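Local coordinates for Glyoxalase/bleomycin resistance protein/dioxygenase (PDB 2RK9) that is of unconfirmed function but belongs to the glyoxalase/bleomycin resistance protein/dioxygenase superfamily, whose members include metal-dependent enzymes and drug-binding resistance proteins, at residues K32-R35 against F40-L43; V122-P125 against L129-F132. The protein carries 1 engineered substitution. All coordinates share one frame; numbering follows the deposited sequence.

Interaction 1: residues K32-R35 against F40-L43; sequences KYER and FVYL
Phe40 carries the guanidinium of Arg35 flat on one face of its ring, the two planes only 13° apart. NH2 lies over the middle of the ring, and CZ stands 3.7 Å from the Phe40 ring centroid, over the face, a cation-pi stack. The arginine chain turns back at chi3 (-71°), which brings its end over the ring, while NE is held from the turn by a salt bridge to Glu38. At its edge the Phe40 ring meets Tyr33, CE2 standing 3.9 Å from Tyr33 CE1.

Tyr42 lies against Tyr33 in a different way. Its CB sits over the centre of the Tyr33 ring as a CH-pi contact, and the two rings, 10° from parallel, are slid apart so that they barely overlap; Tyr33 CE2 is 3.5 Å from Tyr42 CG. Beneath them the backbones pair antiparallel. Tyr42 O takes Lys32 N at 2.8 Å and, weakly, Tyr33 N at 3.5 Å, a classic beta bulge. Phe40 O, bonded to Arg35 N, also receives a water that reaches Glu34 OE2.

This hairpin is the outer end of the sheet within the chain: strand 40-45 pairs antiparallel with strand 48-53, near whose start Asp49 is hydrogen-bonded to Tyr42 OH, while Val41 and Leu43, on the reverse face from Phe40 and Tyr42, pack against helix 16-26.

Interaction 2: residues V122-P125 against L129-F132; sequences VQTP and LFRF
Leu129 reaches Gln123 through one branch: its CD2 lies 3.7 Å from Gln123 CB and 4.0 Å from Gln123 CA. The two residues form a non-hydrogen-bonded antiparallel pair, and a chi1 of -68°, with CG anti to the carbonyl carbon, lays the CD2 branch of the leucine alongside Gln123 CB. Gln123 itself stretches past it with its chain fully extended beyond CG, and its NE2 is bonded to Gly127 O within the turn. Under the side chains, Leu129 CA makes a CA-H...O contact of 3.5 Å with Val122 O.

Phe130 is the hydrogen-bonded partner of Val122. Its N gives a nearly straight bond to Val122 O (2.9 Å, 175° at the hydrogen), and its O accepts Val122 N at the same length. Both bonds lie near the turn of the beta hairpin joining strands 115-123 and 129-135, the last two strands in the paired beta-alpha-beta-beta-beta architecture of this superfamily. Outward from the backbone, Thr124 CG2 comes obliquely upon the Phe130 ring, 3.8 Å from both CD2 and CE2, whereas Val122 CG1 sits 4.0 Å from Phe130 CB. On the same side of the sheet, the Phe130 ring also meets the ring of Phe77.

Arg131, next along, points away from strand 115-123.

Phe132 returns to Val122, which thus serves two phenylalanines with a single methyl: CG1 meets the edge of the Phe132 ring near its plane, 3.6 Å from CE2. The same ring stands edge-to-face with Trp79. Val122, Phe130 and Phe132 also pack against Phe22, Leu11 and Leu27 of the second subunit, respectively.

Both contacts lie within antiparallel beta hairpins of one mixed sheet, on opposite sides of the chain's centre, their own centres 23 Å apart and their nearest atoms about 8 Å. Interaction 1 closes before interaction 2 opens along the chain. The first sits at one outermost edge, where no other subunit touches it; the second lies further in from the other edge, with strand 99-108 beyond it, and packs on the second subunit. Strand 7-12 stands between them: Glu10 is touched by Phe40 of interaction 1 and bridged by Arg131 of interaction 2. Consistent with the two beta-alpha-beta-beta-beta modules of this superfamily, interaction 1 falls in the first and interaction 2 in the second.

Interaction 1: residues K32-R35 against F40-L43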
ATOM      1  N   LYS B  32      15.947  -6.330   4.224  1.00 10.85           N
ATOM      2  CA  LYS B  32      16.947  -5.810   3.304  1.00 12.36           C
ATOM      3  C   LYS B  32      17.888  -4.913   4.106  1.00 12.24           C
ATOM      4  O   LYS B  32      19.105  -4.969   3.944  1.00 12.81           O
ATOM      5  CB  LYS B  32      16.293  -5.021   2.169  1.00 14.83           C
ATOM      6  CG  LYS B  32      17.304  -4.335   1.279  1.00 18.89           C
ATOM      7  CD  LYS B  32      16.675  -3.730   0.042  1.00 22.94           C
ATOM      8  CE  LYS B  32      16.806  -4.654  -1.156  1.00 24.64           C
ATOM      9  NZ  LYS B  32      16.112  -4.083  -2.340  1.00 25.27           N
ATOM     10  N   TYR B  33      17.322  -4.090   4.982  1.00 10.61           N
ATOM     11  CA  TYR B  33      18.131  -3.230   5.839  1.00 11.08           C
ATOM     12  C   TYR B  33      17.272  -2.651   6.949  1.00 11.72           C
ATOM     13  O   TYR B  33      16.041  -2.735   6.894  1.00 10.08           O
ATOM     14  CB  TYR B  33      18.832  -2.120   5.028  1.00 10.91           C
ATOM     15  CG  TYR B  33      17.929  -1.117   4.345  1.00 11.50           C
ATOM     16  CD1 TYR B  33      17.602   0.090   4.962  1.00 12.38           C
ATOM     17  CD2 TYR B  33      17.423  -1.357   3.062  1.00 12.53           C
ATOM     18  CE1 TYR B  33      16.798   1.037   4.322  1.00 12.99           C
ATOM     19  CE2 TYR B  33      16.618  -0.416   2.421  1.00 13.42           C
ATOM     20  CZ  TYR B  33      16.312   0.776   3.056  1.00 12.93           C
ATOM     21  OH  TYR B  33      15.519   1.710   2.430  1.00 16.37           O
ATOM     22  N   GLU B  34      17.919  -2.085   7.968  1.00 11.81           N
ATOM     23  CA  GLU B  34      17.197  -1.514   9.105  1.00 12.28           C
ATOM     24  C   GLU B  34      17.821  -0.222   9.614  1.00 12.76           C
ATOM     25  O   GLU B  34      18.876   0.223   9.154  1.00 10.14           O
ATOM     26  CB  GLU B  34      17.193  -2.473  10.304  1.00 15.64           C
ATOM     27  CG  GLU B  34      17.023  -3.951  10.051  1.00 20.48           C
ATOM     28  CD  GLU B  34      17.282  -4.753  11.326  1.00 21.54           C
ATOM     29  OE1 GLU B  34      17.560  -5.962  11.232  1.00 24.94           O
ATOM     30  OE2 GLU B  34      17.203  -4.168  12.430  1.00 23.63           O
ATOM     31  N   ARG B  35      17.129   0.364  10.585  1.00 11.27           N
ATOM     32  CA  ARG B  35      17.572   1.560  11.294  1.00 11.31           C
ATOM     33  C   ARG B  35      17.032   1.296  12.700  1.00 11.15           C
ATOM     34  O   ARG B  35      16.002   1.846  13.093  1.00 11.55           O
ATOM     35  CB  ARG B  35      16.960   2.838  10.717  1.00 11.40           C
ATOM     36  CG  ARG B  35      17.564   3.280   9.386  1.00 12.85           C
ATOM     37  CD  ARG B  35      17.266   4.750   9.109  1.00 14.07           C
ATOM     38  NE  ARG B  35      15.872   5.015   8.782  1.00 15.28           N
ATOM     39  CZ  ARG B  35      15.338   4.826   7.578  1.00 15.45           C
ATOM     40  NH1 ARG B  35      16.084   4.362   6.582  1.00 15.16           N
ATOM     41  NH2 ARG B  35      14.061   5.125   7.365  1.00 15.18           N
ATOM     42  N   PHE B  40      12.932   1.007  12.609  1.00  8.83           N
ATOM     43  CA  PHE B  40      12.600   0.948  11.192  1.00  7.79           C
ATOM     44  C   PHE B  40      13.190  -0.301  10.543  1.00  8.43           C
ATOM     45  O   PHE B  40      14.349  -0.647  10.778  1.00  9.51           O
ATOM     46  CB  PHE B  40      13.146   2.186  10.488  1.00  8.95           C
ATOM     47  CG  PHE B  40      12.956   2.181   8.997  1.00  7.66           C
ATOM     48  CD1 PHE B  40      11.753   2.589   8.435  1.00  8.25           C
ATOM     49  CD2 PHE B  40      13.986   1.775   8.154  1.00  8.58           C
ATOM     50  CE1 PHE B  40      11.583   2.599   7.057  1.00  8.97           C
ATOM     51  CE2 PHE B  40      13.825   1.781   6.772  1.00  9.53           C
ATOM     52  CZ  PHE B  40      12.621   2.191   6.223  1.00 10.07           C
ATOM     53  N   VAL B  41      12.384  -0.967   9.724  1.00  6.33           N
ATOM     54  CA  VAL B  41      12.819  -2.174   9.033  1.00  8.80           C
ATOM     55  C   VAL B  41      12.319  -2.138   7.589  1.00  7.96           C
ATOM     56  O   VAL B  41      11.167  -1.795   7.330  1.00 10.50           O
ATOM     57  CB  VAL B  41      12.253  -3.439   9.714  1.00  8.59           C
ATOM     58  CG1 VAL B  41      12.921  -4.686   9.135  1.00 11.78           C
ATOM     59  CG2 VAL B  41      12.461  -3.357  11.219  1.00 11.85           C
ATOM     60  N   TYR B  42      13.197  -2.473   6.651  1.00  7.40           N
ATOM     61  CA  TYR B  42      12.823  -2.491   5.243  1.00  7.75           C
ATOM     62  C   TYR B  42      12.848  -3.942   4.779  1.00  7.22           C
ATOM     63  O   TYR B  42      13.899  -4.581   4.788  1.00  8.49           O
ATOM     64  CB  TYR B  42      13.811  -1.671   4.415  1.00  8.25           C
ATOM     65  CG  TYR B  42      13.304  -1.364   3.027  1.00  8.43           C
ATOM     66  CD1 TYR B  42      12.723  -0.138   2.737  1.00  8.53           C
ATOM     67  CD2 TYR B  42      13.390  -2.311   2.010  1.00  9.68           C
ATOM     68  CE1 TYR B  42      12.238   0.147   1.465  1.00  8.40           C
ATOM     69  CE2 TYR B  42      12.904  -2.039   0.730  1.00  8.92           C
ATOM     70  CZ  TYR B  42      12.329  -0.804   0.469  1.00  8.88           C
ATOM     71  OH  TYR B  42      11.838  -0.520  -0.779  1.00 12.30           O
ATOM     72  N   LEU B  43      11.691  -4.473   4.391  1.00  7.63           N
ATOM     73  CA  LEU B  43      11.637  -5.862   3.949  1.00  8.33           C
ATOM     74  C   LEU B  43      11.205  -6.035   2.499  1.00  8.62           C
ATOM     75  O   LEU B  43      10.734  -5.099   1.851  1.00  8.07           O
ATOM     76  CB  LEU B  43      10.708  -6.674   4.854  1.00  9.81           C
ATOM     77  CG  LEU B  43      11.022  -6.598   6.352  1.00 10.23           C
ATOM     78  CD1 LEU B  43      10.291  -5.417   6.954  1.00 11.74           C
ATOM     79  CD2 LEU B  43      10.593  -7.885   7.043  1.00 12.16           C
TER
HETATM   80  O   HOH W   1      15.219  -2.125  13.047  1.00 11.52           O

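Interaction 2: residues V122-P125 against L129-F132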
ATOM      1  N   VAL B 122       0.133  13.945   1.143  1.00  8.73           N
ATOM      2  CA  VAL B 122      -1.228  14.418   0.970  1.00  9.54           C
ATOM      3  C   VAL B 122      -2.199  13.408   1.543  1.00  9.20           C
ATOM      4  O   VAL B 122      -1.925  12.215   1.566  1.00  9.23           O
ATOM      5  CB  VAL B 122      -1.567  14.645  -0.527  1.00 12.19           C
ATOM      6  CG1 VAL B 122      -1.583  13.329  -1.274  1.00 12.82           C
ATOM      7  CG2 VAL B 122      -2.906  15.346  -0.657  1.00 14.90           C
ATOM      8  N   GLN B 123      -3.327  13.902   2.025  1.00  9.20           N
ATOM      9  CA  GLN B 123      -4.352  13.034   2.568  1.00  9.17           C
ATOM     10  C   GLN B 123      -5.518  13.086   1.603  1.00  8.57           C
ATOM     11  O   GLN B 123      -5.969  14.167   1.226  1.00  9.02           O
ATOM     12  CB  GLN B 123      -4.806  13.521   3.941  1.00 11.14           C
ATOM     13  CG  GLN B 123      -5.958  12.701   4.496  1.00 12.53           C
ATOM     14  CD  GLN B 123      -6.398  13.170   5.856  1.00 16.21           C
ATOM     15  OE1 GLN B 123      -6.753  14.331   6.034  1.00 18.89           O
ATOM     16  NE2 GLN B 123      -6.374  12.272   6.829  1.00 18.04           N
ATOM     17  N   THR B 124      -5.996  11.916   1.197  1.00  7.47           N
ATOM     18  CA  THR B 124      -7.122  11.836   0.281  1.00  8.30           C
ATOM     19  C   THR B 124      -8.393  12.080   1.096  1.00  8.50           C
ATOM     20  O   THR B 124      -8.362  12.054   2.327  1.00  8.29           O
ATOM     21  CB  THR B 124      -7.194  10.457  -0.385  1.00  9.35           C
ATOM     22  OG1 THR B 124      -7.647   9.485   0.565  1.00 11.14           O
ATOM     23  CG2 THR B 124      -5.813  10.054  -0.899  1.00 10.80           C
ATOM     24  N   PRO B 125      -9.529  12.315   0.422  1.00  9.48           N
ATOM     25  CA  PRO B 125     -10.790  12.565   1.134  1.00  8.22           C
ATOM     26  C   PRO B 125     -11.160  11.512   2.178  1.00  8.03           C
ATOM     27  O   PRO B 125     -11.760  11.829   3.208  1.00  8.75           O
ATOM     28  CB  PRO B 125     -11.817  12.637   0.001  1.00  9.60           C
ATOM     29  CG  PRO B 125     -10.996  13.176  -1.165  1.00 10.34           C
ATOM     30  CD  PRO B 125      -9.723  12.367  -1.039  1.00  9.38           C
ATOM     31  N   LEU B 129      -3.042   8.427   3.641  1.00  5.92           N
ATOM     32  CA  LEU B 129      -1.876   9.283   3.501  1.00  7.99           C
ATOM     33  C   LEU B 129      -0.914   8.756   2.450  1.00  7.50           C
ATOM     34  O   LEU B 129      -0.497   7.599   2.506  1.00  7.25           O
ATOM     35  CB  LEU B 129      -1.148   9.407   4.835  1.00  8.50           C
ATOM     36  CG  LEU B 129      -1.890  10.178   5.923  1.00 10.88           C
ATOM     37  CD1 LEU B 129      -1.083  10.109   7.210  1.00 11.87           C
ATOM     38  CD2 LEU B 129      -2.083  11.631   5.485  1.00 10.70           C
ATOM     39  N   PHE B 130      -0.583   9.619   1.490  1.00  7.43           N
ATOM     40  CA  PHE B 130       0.341   9.290   0.411  1.00  7.61           C
ATOM     41  C   PHE B 130       1.570  10.180   0.521  1.00  8.17           C
ATOM     42  O   PHE B 130       1.453  11.400   0.659  1.00  8.74           O
ATOM     43  CB  PHE B 130      -0.313   9.538  -0.955  1.00  8.64           C
ATOM     44  CG  PHE B 130      -1.234   8.437  -1.413  1.00  8.00           C
ATOM     45  CD1 PHE B 130      -0.883   7.630  -2.490  1.00  7.95           C
ATOM     46  CD2 PHE B 130      -2.455   8.225  -0.788  1.00  7.72           C
ATOM     47  CE1 PHE B 130      -1.739   6.623  -2.939  1.00  8.08           C
ATOM     48  CE2 PHE B 130      -3.312   7.227  -1.224  1.00  7.50           C
ATOM     49  CZ  PHE B 130      -2.957   6.422  -2.305  1.00  7.76           C
ATOM     50  N   ARG B 131       2.746   9.570   0.468  1.00  6.33           N
ATOM     51  CA  ARG B 131       3.986  10.331   0.509  1.00  6.54           C
ATOM     52  C   ARG B 131       4.594  10.171  -0.876  1.00  5.97           C
ATOM     53  O   ARG B 131       5.212   9.150  -1.177  1.00  5.94           O
ATOM     54  CB  ARG B 131       4.948   9.769   1.557  1.00  8.55           C
ATOM     55  CG  ARG B 131       6.232  10.574   1.692  1.00 12.86           C
ATOM     56  CD  ARG B 131       7.396   9.690   2.098  1.00 17.93           C
ATOM     57  NE  ARG B 131       7.162   8.941   3.336  1.00 22.84           N
ATOM     58  CZ  ARG B 131       7.424   9.406   4.554  1.00 26.49           C
ATOM     59  NH1 ARG B 131       7.925  10.624   4.707  1.00 28.39           N
ATOM     60  NH2 ARG B 131       7.211   8.643   5.620  1.00 28.07           N
ATOM     61  N   PHE B 132       4.391  11.168  -1.731  1.00  5.48           N
ATOM     62  CA  PHE B 132       4.929  11.116  -3.085  1.00  5.97           C
ATOM     63  C   PHE B 132       6.411  11.454  -3.036  1.00  6.92           C
ATOM     64  O   PHE B 132       6.814  12.404  -2.365  1.00  7.11           O
ATOM     65  CB  PHE B 132       4.159  12.087  -3.984  1.00  6.25           C
ATOM     66  CG  PHE B 132       2.748  11.651  -4.257  1.00  6.75           C
ATOM     67  CD1 PHE B 132       2.501  10.530  -5.041  1.00  8.65           C
ATOM     68  CD2 PHE B 132       1.669  12.325  -3.689  1.00  9.27           C
ATOM     69  CE1 PHE B 132       1.202  10.084  -5.256  1.00  9.61           C
ATOM     70  CE2 PHE B 132       0.365  11.883  -3.900  1.00  9.43           C
ATOM     71  CZ  PHE B 132       0.133  10.760  -4.682  1.00 10.63           C
TER